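Local coordinates for protein peptide amidase (PDB 1M22) that probably hydrolyses amide bonds as a peptide amidase of the amidase signature family, using a serine nucleophile with a second serine and a lysine, at residues A392-D402 against S437-P445; L202-S210 against G465-L473. All blocks are in the same frame, centred on the assembly; numbering follows the deposited sequence.

Contact 1 (A392-D402 against S437-P445)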
ATOM      1  N   ALA A 392      -1.936   2.811 -22.517  1.00 11.50           N
ATOM      2  CA  ALA A 392      -2.122   3.184 -21.119  1.00 10.04           C
ATOM      3  C   ALA A 392      -0.849   3.787 -20.530  1.00  9.70           C
ATOM      4  O   ALA A 392      -0.880   4.857 -19.924  1.00 10.14           O
ATOM      5  CB  ALA A 392      -2.550   1.966 -20.308  1.00 10.72           C
ATOM      6  N   ARG A 393       0.266   3.091 -20.722  1.00  9.83           N
ATOM      7  CA  ARG A 393       1.564   3.528 -20.222  1.00 11.50           C
ATOM      8  C   ARG A 393       1.959   4.889 -20.805  1.00 11.64           C
ATOM      9  O   ARG A 393       2.426   5.778 -20.087  1.00 10.79           O
ATOM     10  CB  ARG A 393       2.607   2.455 -20.570  1.00 14.86           C
ATOM     11  CG  ARG A 393       4.000   2.665 -20.010  1.00 18.52           C
ATOM     12  CD  ARG A 393       3.966   3.173 -18.582  1.00 20.35           C
ATOM     13  NE  ARG A 393       3.289   2.314 -17.614  1.00 20.84           N
ATOM     14  CZ  ARG A 393       3.831   1.244 -17.043  1.00 20.85           C
ATOM     15  NH1 ARG A 393       5.071   0.877 -17.345  1.00 21.38           N
ATOM     16  NH2 ARG A 393       3.143   0.564 -16.137  1.00 14.75           N
ATOM     17  N   ARG A 394       1.751   5.052 -22.107  1.00 11.64           N
ATOM     18  CA  ARG A 394       2.080   6.295 -22.797  1.00 11.65           C
ATOM     19  C   ARG A 394       1.229   7.479 -22.339  1.00 10.82           C
ATOM     20  O   ARG A 394       1.750   8.556 -22.057  1.00 11.51           O
ATOM     21  CB  ARG A 394       1.915   6.100 -24.307  1.00 13.40           C
ATOM     22  CG  ARG A 394       2.081   7.366 -25.132  1.00 15.08           C
ATOM     23  CD  ARG A 394       2.035   7.053 -26.626  1.00 15.28           C
ATOM     24  NE  ARG A 394       0.789   6.399 -27.021  1.00 18.94           N
ATOM     25  CZ  ARG A 394      -0.389   7.010 -27.104  1.00 18.27           C
ATOM     26  NH1 ARG A 394      -0.493   8.300 -26.822  1.00 21.75           N
ATOM     27  NH2 ARG A 394      -1.466   6.326 -27.468  1.00 21.25           N
ATOM     28  N   LEU A 395      -0.081   7.273 -22.265  1.00 10.35           N
ATOM     29  CA  LEU A 395      -1.000   8.331 -21.866  1.00 10.76           C
ATOM     30  C   LEU A 395      -0.822   8.827 -20.436  1.00  9.95           C
ATOM     31  O   LEU A 395      -0.934  10.022 -20.174  1.00 10.23           O
ATOM     32  CB  LEU A 395      -2.447   7.868 -22.056  1.00 12.76           C
ATOM     33  CG  LEU A 395      -2.903   7.622 -23.498  1.00 14.12           C
ATOM     34  CD1 LEU A 395      -4.265   6.955 -23.492  1.00 15.39           C
ATOM     35  CD2 LEU A 395      -2.948   8.938 -24.263  1.00 15.56           C
ATOM     36  N   ALA A 396      -0.544   7.908 -19.517  1.00  9.99           N
ATOM     37  CA  ALA A 396      -0.379   8.259 -18.111  1.00  8.50           C
ATOM     38  C   ALA A 396       1.015   8.760 -17.755  1.00  8.22           C
ATOM     39  O   ALA A 396       1.167   9.612 -16.880  1.00  9.03           O
ATOM     40  CB  ALA A 396      -0.731   7.058 -17.238  1.00  8.82           C
ATOM     41  N   GLY A 397       2.030   8.228 -18.429  1.00  8.07           N
ATOM     42  CA  GLY A 397       3.399   8.625 -18.135  1.00  9.39           C
ATOM     43  C   GLY A 397       3.956   9.723 -19.025  1.00  9.25           C
ATOM     44  O   GLY A 397       3.773  10.906 -18.737  1.00 10.47           O
ATOM     45  N   PRO A 398       4.643   9.360 -20.120  1.00 11.22           N
ATOM     46  CA  PRO A 398       5.227  10.339 -21.041  1.00 12.18           C
ATOM     47  C   PRO A 398       4.307  11.490 -21.450  1.00 12.26           C
ATOM     48  O   PRO A 398       4.718  12.650 -21.446  1.00 14.47           O
ATOM     49  CB  PRO A 398       5.638   9.478 -22.231  1.00 14.47           C
ATOM     50  CG  PRO A 398       6.058   8.211 -21.573  1.00 14.88           C
ATOM     51  CD  PRO A 398       4.953   7.987 -20.557  1.00 11.72           C
ATOM     52  N   GLU A 399       3.066  11.170 -21.798  1.00 11.54           N
ATOM     53  CA  GLU A 399       2.116  12.184 -22.230  1.00 12.48           C
ATOM     54  C   GLU A 399       1.138  12.612 -21.141  1.00 10.82           C
ATOM     55  O   GLU A 399       0.193  13.360 -21.398  1.00 13.67           O
ATOM     56  CB  GLU A 399       1.366  11.675 -23.466  1.00 14.00           C
ATOM     57  CG  GLU A 399       2.255  11.598 -24.705  1.00 17.77           C
ATOM     58  CD  GLU A 399       1.631  10.818 -25.849  1.00 20.36           C
ATOM     59  OE1 GLU A 399       0.391  10.823 -25.977  1.00 23.91           O
ATOM     60  OE2 GLU A 399       2.391  10.210 -26.632  1.00 23.66           O
ATOM     61  N   GLY A 400       1.383  12.143 -19.920  1.00 10.18           N
ATOM     62  CA  GLY A 400       0.533  12.488 -18.794  1.00  9.48           C
ATOM     63  C   GLY A 400       1.333  13.189 -17.713  1.00  9.10           C
ATOM     64  O   GLY A 400       1.554  14.399 -17.775  1.00  9.78           O
ATOM     65  N   ILE A 401       1.780  12.425 -16.720  1.00  8.21           N
ATOM     66  CA  ILE A 401       2.565  12.987 -15.631  1.00  7.44           C
ATOM     67  C   ILE A 401       3.813  13.717 -16.138  1.00  7.63           C
ATOM     68  O   ILE A 401       4.097  14.839 -15.714  1.00  7.98           O
ATOM     69  CB  ILE A 401       2.992  11.881 -14.635  1.00  7.48           C
ATOM     70  CG1 ILE A 401       1.776  11.413 -13.826  1.00  8.17           C
ATOM     71  CG2 ILE A 401       4.101  12.393 -13.716  1.00  7.58           C
ATOM     72  CD1 ILE A 401       2.030  10.161 -12.996  1.00 10.15           C
ATOM     73  N   ASP A 402       4.554  13.093 -17.050  1.00  7.75           N
ATOM     74  CA  ASP A 402       5.770  13.722 -17.552  1.00  7.79           C
ATOM     75  C   ASP A 402       5.499  15.003 -18.332  1.00  8.88           C
ATOM     76  O   ASP A 402       6.284  15.946 -18.270  1.00  9.77           O
ATOM     77  CB  ASP A 402       6.571  12.745 -18.414  1.00  8.83           C
ATOM     78  CG  ASP A 402       7.089  11.564 -17.620  1.00 11.82           C
ATOM     79  OD1 ASP A 402       7.454  11.748 -16.438  1.00 11.77           O
ATOM     80  OD2 ASP A 402       7.143  10.453 -18.184  1.00 12.97           O
ATOM     81  N   SER A 437      -4.529   7.501 -10.159  1.00  8.41           N
ATOM     82  CA  SER A 437      -4.525   6.493 -11.209  1.00  8.24           C
ATOM     83  C   SER A 437      -3.397   6.742 -12.207  1.00  7.79           C
ATOM     84  O   SER A 437      -2.851   5.803 -12.783  1.00  8.43           O
ATOM     85  CB  SER A 437      -5.864   6.483 -11.948  1.00  8.87           C
ATOM     86  OG  SER A 437      -5.866   5.510 -12.983  1.00 13.93           O
ATOM     87  N   ALA A 438      -3.049   8.009 -12.412  1.00  7.56           N
ATOM     88  CA  ALA A 438      -1.985   8.350 -13.349  1.00  7.60           C
ATOM     89  C   ALA A 438      -0.675   7.676 -12.949  1.00  7.17           C
ATOM     90  O   ALA A 438       0.002   7.074 -13.779  1.00  7.75           O
ATOM     91  CB  ALA A 438      -1.800   9.863 -13.410  1.00  9.94           C
ATOM     92  N   ALA A 439      -0.313   7.775 -11.673  1.00  6.89           N
ATOM     93  CA  ALA A 439       0.923   7.158 -11.212  1.00  6.69           C
ATOM     94  C   ALA A 439       0.843   5.637 -11.303  1.00  5.77           C
ATOM     95  O   ALA A 439       1.802   4.977 -11.704  1.00  6.43           O
ATOM     96  CB  ALA A 439       1.221   7.587  -9.777  1.00  7.74           C
ATOM     97  N   ALA A 440      -0.302   5.078 -10.932  1.00  6.47           N
ATOM     98  CA  ALA A 440      -0.471   3.633 -10.987  1.00  6.42           C
ATOM     99  C   ALA A 440      -0.319   3.089 -12.409  1.00  6.36           C
ATOM    100  O   ALA A 440       0.394   2.112 -12.637  1.00  7.51           O
ATOM    101  CB  ALA A 440      -1.839   3.246 -10.418  1.00  7.52           C
ATOM    102  N   VAL A 441      -0.984   3.732 -13.362  1.00  6.36           N
ATOM    103  CA  VAL A 441      -0.935   3.283 -14.748  1.00  7.16           C
ATOM    104  C   VAL A 441       0.423   3.545 -15.404  1.00  7.64           C
ATOM    105  O   VAL A 441       0.887   2.755 -16.225  1.00  8.87           O
ATOM    106  CB  VAL A 441      -2.078   3.943 -15.551  1.00  7.05           C
ATOM    107  CG1 VAL A 441      -1.999   3.554 -17.019  1.00  9.13           C
ATOM    108  CG2 VAL A 441      -3.419   3.506 -14.960  1.00  8.03           C
ATOM    109  N   ALA A 442       1.070   4.645 -15.031  1.00  7.40           N
ATOM    110  CA  ALA A 442       2.382   4.973 -15.584  1.00  6.73           C
ATOM    111  C   ALA A 442       3.475   4.125 -14.945  1.00  7.10           C
ATOM    112  O   ALA A 442       4.568   4.003 -15.495  1.00  8.92           O
ATOM    113  CB  ALA A 442       2.687   6.447 -15.354  1.00  7.09           C
ATOM    114  N   GLY A 443       3.174   3.538 -13.787  1.00  6.68           N
ATOM    115  CA  GLY A 443       4.162   2.747 -13.071  1.00  7.43           C
ATOM    116  C   GLY A 443       5.123   3.681 -12.353  1.00  5.94           C
ATOM    117  O   GLY A 443       6.259   3.308 -12.047  1.00  7.89           O
ATOM    118  N   TYR A 444       4.656   4.899 -12.084  1.00  6.38           N
ATOM    119  CA  TYR A 444       5.450   5.935 -11.421  1.00  6.06           C
ATOM    120  C   TYR A 444       5.158   5.994  -9.924  1.00  6.09           C
ATOM    121  O   TYR A 444       4.105   5.555  -9.471  1.00  6.09           O
ATOM    122  CB  TYR A 444       5.152   7.297 -12.047  1.00  6.25           C
ATOM    123  CG  TYR A 444       5.671   7.493 -13.457  1.00  6.74           C
ATOM    124  CD1 TYR A 444       6.350   6.476 -14.136  1.00  6.55           C
ATOM    125  CD2 TYR A 444       5.481   8.706 -14.113  1.00  6.60           C
ATOM    126  CE1 TYR A 444       6.825   6.675 -15.442  1.00  8.41           C
ATOM    127  CE2 TYR A 444       5.948   8.910 -15.410  1.00  7.41           C
ATOM    128  CZ  TYR A 444       6.617   7.894 -16.063  1.00  7.63           C
ATOM    129  OH  TYR A 444       7.086   8.112 -17.340  1.00 10.73           O
ATOM    130  N   PRO A 445       6.077   6.572  -9.139  1.00  5.53           N
ATOM    131  CA  PRO A 445       5.873   6.659  -7.691  1.00  5.55           C
ATOM    132  C   PRO A 445       4.847   7.683  -7.214  1.00  5.08           C
ATOM    133  O   PRO A 445       4.695   8.762  -7.792  1.00  5.98           O
ATOM    134  CB  PRO A 445       7.275   6.967  -7.170  1.00  6.84           C
ATOM    135  CG  PRO A 445       7.825   7.858  -8.255  1.00  7.52           C
ATOM    136  CD  PRO A 445       7.384   7.143  -9.527  1.00  6.68           C
TER
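A Schellman motif closes helix 436-442 where it packs against helix 383-407, and R393 reaches V441 O one residue short of the C-terminus of the former. The two short helical segments cross at -121° with their axes 7.8 Å apart. V441 O takes both NE and NH2 of R393, which present one flank of the guanidinium: NE lies 2.8 Å from that oxygen, in the carbonyl plane and on a lone pair, while NH2 comes from above the plane. Bends at chi2 and chi3 fold the chain back to the helix end, and NH2 also bonds S220 O. Next to the arginine, small residues let the helices close in. A442 CB sits 3.6 Å from G397 CA, where the helix 383-407 widens into a pi-type turn, and A396 CB meets V441 CG1. I401 sends CD1 over the backbone at A438 and A439. G443, with positive phi, is the C-prime residue; Y444 N bonds A439 O, and G443 N bonds A440 O weakly. Y444 folds its ring back against A442, whose CB lies over the centre of one face, and I401, whose CG2 lies at the edge. The D402 carboxylate is tilted 41° from the ring, and a very short hydrogen bond joins Y444 OH to D402 OD2 at 2.5 Å.

Contact 2 (L202-S210 against G465-L473)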
ATOM      1  N   LEU A 202       3.124   4.653   0.423  1.00  5.94           N
ATOM      2  CA  LEU A 202       4.035   4.931  -0.681  1.00  5.90           C
ATOM      3  C   LEU A 202       4.010   3.801  -1.703  1.00  6.25           C
ATOM      4  O   LEU A 202       4.300   2.652  -1.364  1.00  6.17           O
ATOM      5  CB  LEU A 202       5.455   5.115  -0.135  1.00  8.33           C
ATOM      6  CG  LEU A 202       6.548   5.685  -1.044  1.00 11.31           C
ATOM      7  CD1 LEU A 202       7.737   6.069  -0.177  1.00 13.58           C
ATOM      8  CD2 LEU A 202       6.961   4.674  -2.103  1.00 11.90           C
ATOM      9  N   LYS A 203       3.626   4.128  -2.938  1.00  5.98           N
ATOM     10  CA  LYS A 203       3.599   3.163  -4.040  1.00  6.71           C
ATOM     11  C   LYS A 203       4.809   3.514  -4.894  1.00  6.57           C
ATOM     12  O   LYS A 203       4.820   4.531  -5.588  1.00  7.55           O
ATOM     13  CB  LYS A 203       2.347   3.309  -4.905  1.00  8.11           C
ATOM     14  CG  LYS A 203       2.298   2.268  -6.024  1.00  7.75           C
ATOM     15  CD  LYS A 203       1.424   2.691  -7.198  1.00  7.27           C
ATOM     16  CE  LYS A 203       2.113   3.722  -8.087  1.00  6.60           C
ATOM     17  NZ  LYS A 203       3.249   3.141  -8.881  1.00  6.09           N
ATOM     18  N   PRO A 204       5.841   2.671  -4.873  1.00  5.69           N
ATOM     19  CA  PRO A 204       7.012   3.008  -5.681  1.00  5.85           C
ATOM     20  C   PRO A 204       6.886   2.775  -7.176  1.00  6.01           C
ATOM     21  O   PRO A 204       5.858   2.308  -7.678  1.00  6.30           O
ATOM     22  CB  PRO A 204       8.111   2.150  -5.058  1.00  8.84           C
ATOM     23  CG  PRO A 204       7.373   0.924  -4.634  1.00  8.99           C
ATOM     24  CD  PRO A 204       6.072   1.463  -4.060  1.00  5.54           C
ATOM     25  N   THR A 205       7.950   3.145  -7.881  1.00  5.83           N
ATOM     26  CA  THR A 205       8.053   2.938  -9.315  1.00  6.38           C
ATOM     27  C   THR A 205       8.002   1.425  -9.506  1.00  5.58           C
ATOM     28  O   THR A 205       8.581   0.678  -8.710  1.00  5.80           O
ATOM     29  CB  THR A 205       9.420   3.429  -9.839  1.00  6.15           C
ATOM     30  OG1 THR A 205       9.579   4.818  -9.540  1.00  7.04           O
ATOM     31  CG2 THR A 205       9.536   3.215 -11.342  1.00  7.21           C
ATOM     32  N   VAL A 206       7.308   0.969 -10.541  1.00  6.44           N
ATOM     33  CA  VAL A 206       7.244  -0.462 -10.803  1.00  6.72           C
ATOM     34  C   VAL A 206       8.652  -0.928 -11.166  1.00  6.72           C
ATOM     35  O   VAL A 206       9.248  -0.452 -12.134  1.00  9.27           O
ATOM     36  CB  VAL A 206       6.267  -0.774 -11.952  1.00  7.06           C
ATOM     37  CG1 VAL A 206       6.390  -2.239 -12.358  1.00  8.59           C
ATOM     38  CG2 VAL A 206       4.842  -0.473 -11.506  1.00  9.58           C
ATOM     39  N   GLY A 207       9.182  -1.847 -10.371  1.00  7.20           N
ATOM     40  CA  GLY A 207      10.524  -2.341 -10.612  1.00  8.30           C
ATOM     41  C   GLY A 207      11.471  -2.052  -9.463  1.00  6.29           C
ATOM     42  O   GLY A 207      12.546  -2.647  -9.391  1.00  8.58           O
ATOM     43  N   LEU A 208      11.095  -1.145  -8.563  1.00  7.00           N
ATOM     44  CA  LEU A 208      11.960  -0.834  -7.429  1.00  6.34           C
ATOM     45  C   LEU A 208      11.939  -1.970  -6.413  1.00  5.89           C
ATOM     46  O   LEU A 208      12.967  -2.311  -5.832  1.00  6.65           O
ATOM     47  CB  LEU A 208      11.520   0.464  -6.740  1.00  6.95           C
ATOM     48  CG  LEU A 208      12.396   0.879  -5.545  1.00  5.73           C
ATOM     49  CD1 LEU A 208      13.806   1.208  -6.025  1.00  9.62           C
ATOM     50  CD2 LEU A 208      11.778   2.084  -4.842  1.00  8.91           C
ATOM     51  N   VAL A 209      10.757  -2.549  -6.212  1.00  6.01           N
ATOM     52  CA  VAL A 209      10.555  -3.639  -5.261  1.00  6.09           C
ATOM     53  C   VAL A 209      10.026  -4.871  -5.994  1.00  6.38           C
ATOM     54  O   VAL A 209       9.050  -4.790  -6.741  1.00  6.05           O
ATOM     55  CB  VAL A 209       9.541  -3.234  -4.165  1.00  5.62           C
ATOM     56  CG1 VAL A 209       9.359  -4.374  -3.169  1.00  6.78           C
ATOM     57  CG2 VAL A 209      10.012  -1.967  -3.460  1.00  7.15           C
ATOM     58  N   SER A 210      10.659  -6.016  -5.765  1.00  5.48           N
ATOM     59  CA  SER A 210      10.244  -7.241  -6.432  1.00  5.57           C
ATOM     60  C   SER A 210       8.801  -7.647  -6.159  1.00  5.02           C
ATOM     61  O   SER A 210       8.317  -7.545  -5.032  1.00  5.65           O
ATOM     62  CB  SER A 210      11.160  -8.390  -6.016  1.00  6.33           C
ATOM     63  OG  SER A 210      10.758  -9.592  -6.651  1.00  6.89           O
ATOM     64  N   GLY A 465       5.434  11.689  -8.847  1.00  5.78           N
ATOM     65  CA  GLY A 465       6.618  12.108  -9.576  1.00  6.49           C
ATOM     66  C   GLY A 465       6.900  11.171 -10.732  1.00  6.75           C
ATOM     67  O   GLY A 465       6.160  10.212 -10.957  1.00  7.46           O
ATOM     68  N   THR A 466       7.970  11.436 -11.475  1.00  6.61           N
ATOM     69  CA  THR A 466       8.309  10.574 -12.597  1.00  7.75           C
ATOM     70  C   THR A 466       9.032   9.325 -12.087  1.00  7.16           C
ATOM     71  O   THR A 466       9.351   9.213 -10.903  1.00  6.82           O
ATOM     72  CB  THR A 466       9.185  11.319 -13.634  1.00  8.75           C
ATOM     73  OG1 THR A 466       9.264  10.539 -14.833  1.00 11.03           O
ATOM     74  CG2 THR A 466      10.588  11.556 -13.091  1.00  9.86           C
ATOM     75  N   ALA A 467       9.283   8.378 -12.983  1.00  6.62           N
ATOM     76  CA  ALA A 467       9.950   7.144 -12.605  1.00  6.99           C
ATOM     77  C   ALA A 467      11.236   7.367 -11.815  1.00  6.44           C
ATOM     78  O   ALA A 467      12.040   8.243 -12.142  1.00  7.55           O
ATOM     79  CB  ALA A 467      10.248   6.311 -13.851  1.00  8.32           C
ATOM     80  N   TRP A 468      11.405   6.571 -10.761  1.00  6.63           N
ATOM     81  CA  TRP A 468      12.595   6.585  -9.913  1.00  5.89           C
ATOM     82  C   TRP A 468      12.822   7.846  -9.083  1.00  6.30           C
ATOM     83  O   TRP A 468      13.923   8.060  -8.574  1.00  8.67           O
ATOM     84  CB  TRP A 468      13.835   6.292 -10.775  1.00  7.50           C
ATOM     85  CG  TRP A 468      13.613   5.168 -11.758  1.00  8.16           C
ATOM     86  CD1 TRP A 468      13.611   5.262 -13.124  1.00  9.36           C
ATOM     87  CD2 TRP A 468      13.305   3.801 -11.451  1.00  7.87           C
ATOM     88  NE1 TRP A 468      13.317   4.041 -13.683  1.00 10.72           N
ATOM     89  CE2 TRP A 468      13.124   3.127 -12.680  1.00  8.48           C
ATOM     90  CE3 TRP A 468      13.163   3.081 -10.256  1.00  8.71           C
ATOM     91  CZ2 TRP A 468      12.809   1.764 -12.750  1.00  9.45           C
ATOM     92  CZ3 TRP A 468      12.848   1.724 -10.327  1.00 10.48           C
ATOM     93  CH2 TRP A 468      12.674   1.083 -11.567  1.00 10.56           C
ATOM     94  N   SER A 469      11.784   8.661  -8.914  1.00  6.42           N
ATOM     95  CA  SER A 469      11.917   9.895  -8.141  1.00  5.87           C
ATOM     96  C   SER A 469      11.599   9.747  -6.650  1.00  6.27           C
ATOM     97  O   SER A 469      11.360  10.746  -5.970  1.00  7.94           O
ATOM     98  CB  SER A 469      11.033  10.995  -8.745  1.00  7.01           C
ATOM     99  OG  SER A 469       9.657  10.677  -8.650  1.00  7.44           O
ATOM    100  N   GLU A 470      11.610   8.519  -6.136  1.00  7.10           N
ATOM    101  CA  GLU A 470      11.321   8.300  -4.718  1.00  7.09           C
ATOM    102  C   GLU A 470      12.163   9.159  -3.774  1.00  6.85           C
ATOM    103  O   GLU A 470      11.642   9.697  -2.803  1.00  8.00           O
ATOM    104  CB  GLU A 470      11.502   6.829  -4.331  1.00  7.80           C
ATOM    105  CG  GLU A 470      10.479   5.875  -4.928  1.00  7.34           C
ATOM    106  CD  GLU A 470      10.824   5.442  -6.336  1.00  8.54           C
ATOM    107  OE1 GLU A 470      11.922   5.780  -6.835  1.00  7.94           O
ATOM    108  OE2 GLU A 470       9.992   4.745  -6.938  1.00  8.60           O
ATOM    109  N   PRO A 471      13.477   9.289  -4.033  1.00  7.13           N
ATOM    110  CA  PRO A 471      14.284  10.115  -3.124  1.00  7.61           C
ATOM    111  C   PRO A 471      13.733  11.535  -2.989  1.00  8.46           C
ATOM    112  O   PRO A 471      13.603  12.061  -1.882  1.00  9.20           O
ATOM    113  CB  PRO A 471      15.665  10.093  -3.774  1.00  8.37           C
ATOM    114  CG  PRO A 471      15.700   8.743  -4.443  1.00  8.99           C
ATOM    115  CD  PRO A 471      14.322   8.653  -5.062  1.00  7.20           C
ATOM    116  N   LYS A 472      13.399  12.146  -4.120  1.00  8.44           N
ATOM    117  CA  LYS A 472      12.869  13.505  -4.131  1.00  9.95           C
ATOM    118  C   LYS A 472      11.474  13.577  -3.516  1.00  8.25           C
ATOM    119  O   LYS A 472      11.161  14.507  -2.771  1.00  8.88           O
ATOM    120  CB  LYS A 472      12.825  14.043  -5.565  1.00 14.82           C
ATOM    121  CG  LYS A 472      12.338  15.480  -5.671  1.00 20.66           C
ATOM    122  CD  LYS A 472      12.093  15.893  -7.117  1.00 25.60           C
ATOM    123  CE  LYS A 472      13.367  15.875  -7.943  1.00 26.79           C
ATOM    124  NZ  LYS A 472      13.107  16.298  -9.349  1.00 26.75           N
ATOM    125  N   LEU A 473      10.628  12.600  -3.828  1.00  7.69           N
ATOM    126  CA  LEU A 473       9.279  12.601  -3.274  1.00  8.54           C
ATOM    127  C   LEU A 473       9.317  12.482  -1.759  1.00  7.32           C
ATOM    128  O   LEU A 473       8.533  13.120  -1.061  1.00  7.58           O
ATOM    129  CB  LEU A 473       8.446  11.458  -3.857  1.00 10.30           C
ATOM    130  CG  LEU A 473       8.037  11.593  -5.324  1.00 10.98           C
ATOM    131  CD1 LEU A 473       7.110  10.442  -5.695  1.00 13.89           C
ATOM    132  CD2 LEU A 473       7.334  12.927  -5.552  1.00 11.59           C
TER
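T205, just past the end of strand 200-203, meets the loop and first turn of helix 470-484 through three hydrogen bonds and one methyl group. Its chi1 of -59° sets OG1 beside its own backbone N, which lets the hydroxyl and the amide N-H both reach E470. They converge on one carboxylate oxygen: T205 N lies 2.8 Å from E470 OE2, nearly in line with the C-O bond, and T205 OG1 lies 2.6 Å from the same OE2 on its syn side, somewhat out of the carboxylate plane. E470 gets there by a bend at chi2 (83°), which curls the carboxylate back toward the strand end; L208 CD2 packs against its CD at 3.8 Å. While T205 OG1 donates to OE2, it accepts from W468 N at 2.8 Å. The same rotamer puts CG2 anti to the backbone N and over one face of the indole, 3.5 Å from the centroid of the six-membered ring and only 2° off its normal, a CH-pi contact. At the rim of that ring, G207 C and L208 N lie near its plane, in the type II turn from T205 to L208, and L208 CB meets W468 CZ3 at 4.0 Å. A chain of donors thus runs from W468 N through T205 OG1 to OE2. Two donors on that one oxygen fix how the carboxylate faces T205 and would suit a charged E470.

Contact 1 is nested within the chain loop that contact 2 closes, and their centres lie 12 Å apart. Contact 1 is the more buried, a helix-on-helix packing of alanines, glycine, valine, isoleucine and a tyrosine ring with polar bonds toward its ends; contact 2 is partly buried and joins loops at a strand end and a helix start through a carboxylate, a hydroxyl and an indole. The two meet directly. K203 NZ probably bonds Y444 O at 2.6 Å, and P445 packs on T205 and T466. D402 OD1 probably bonds T466 OG1 at 2.7 Å, so D402, at the end of contact 1, also reaches the loop of contact 2.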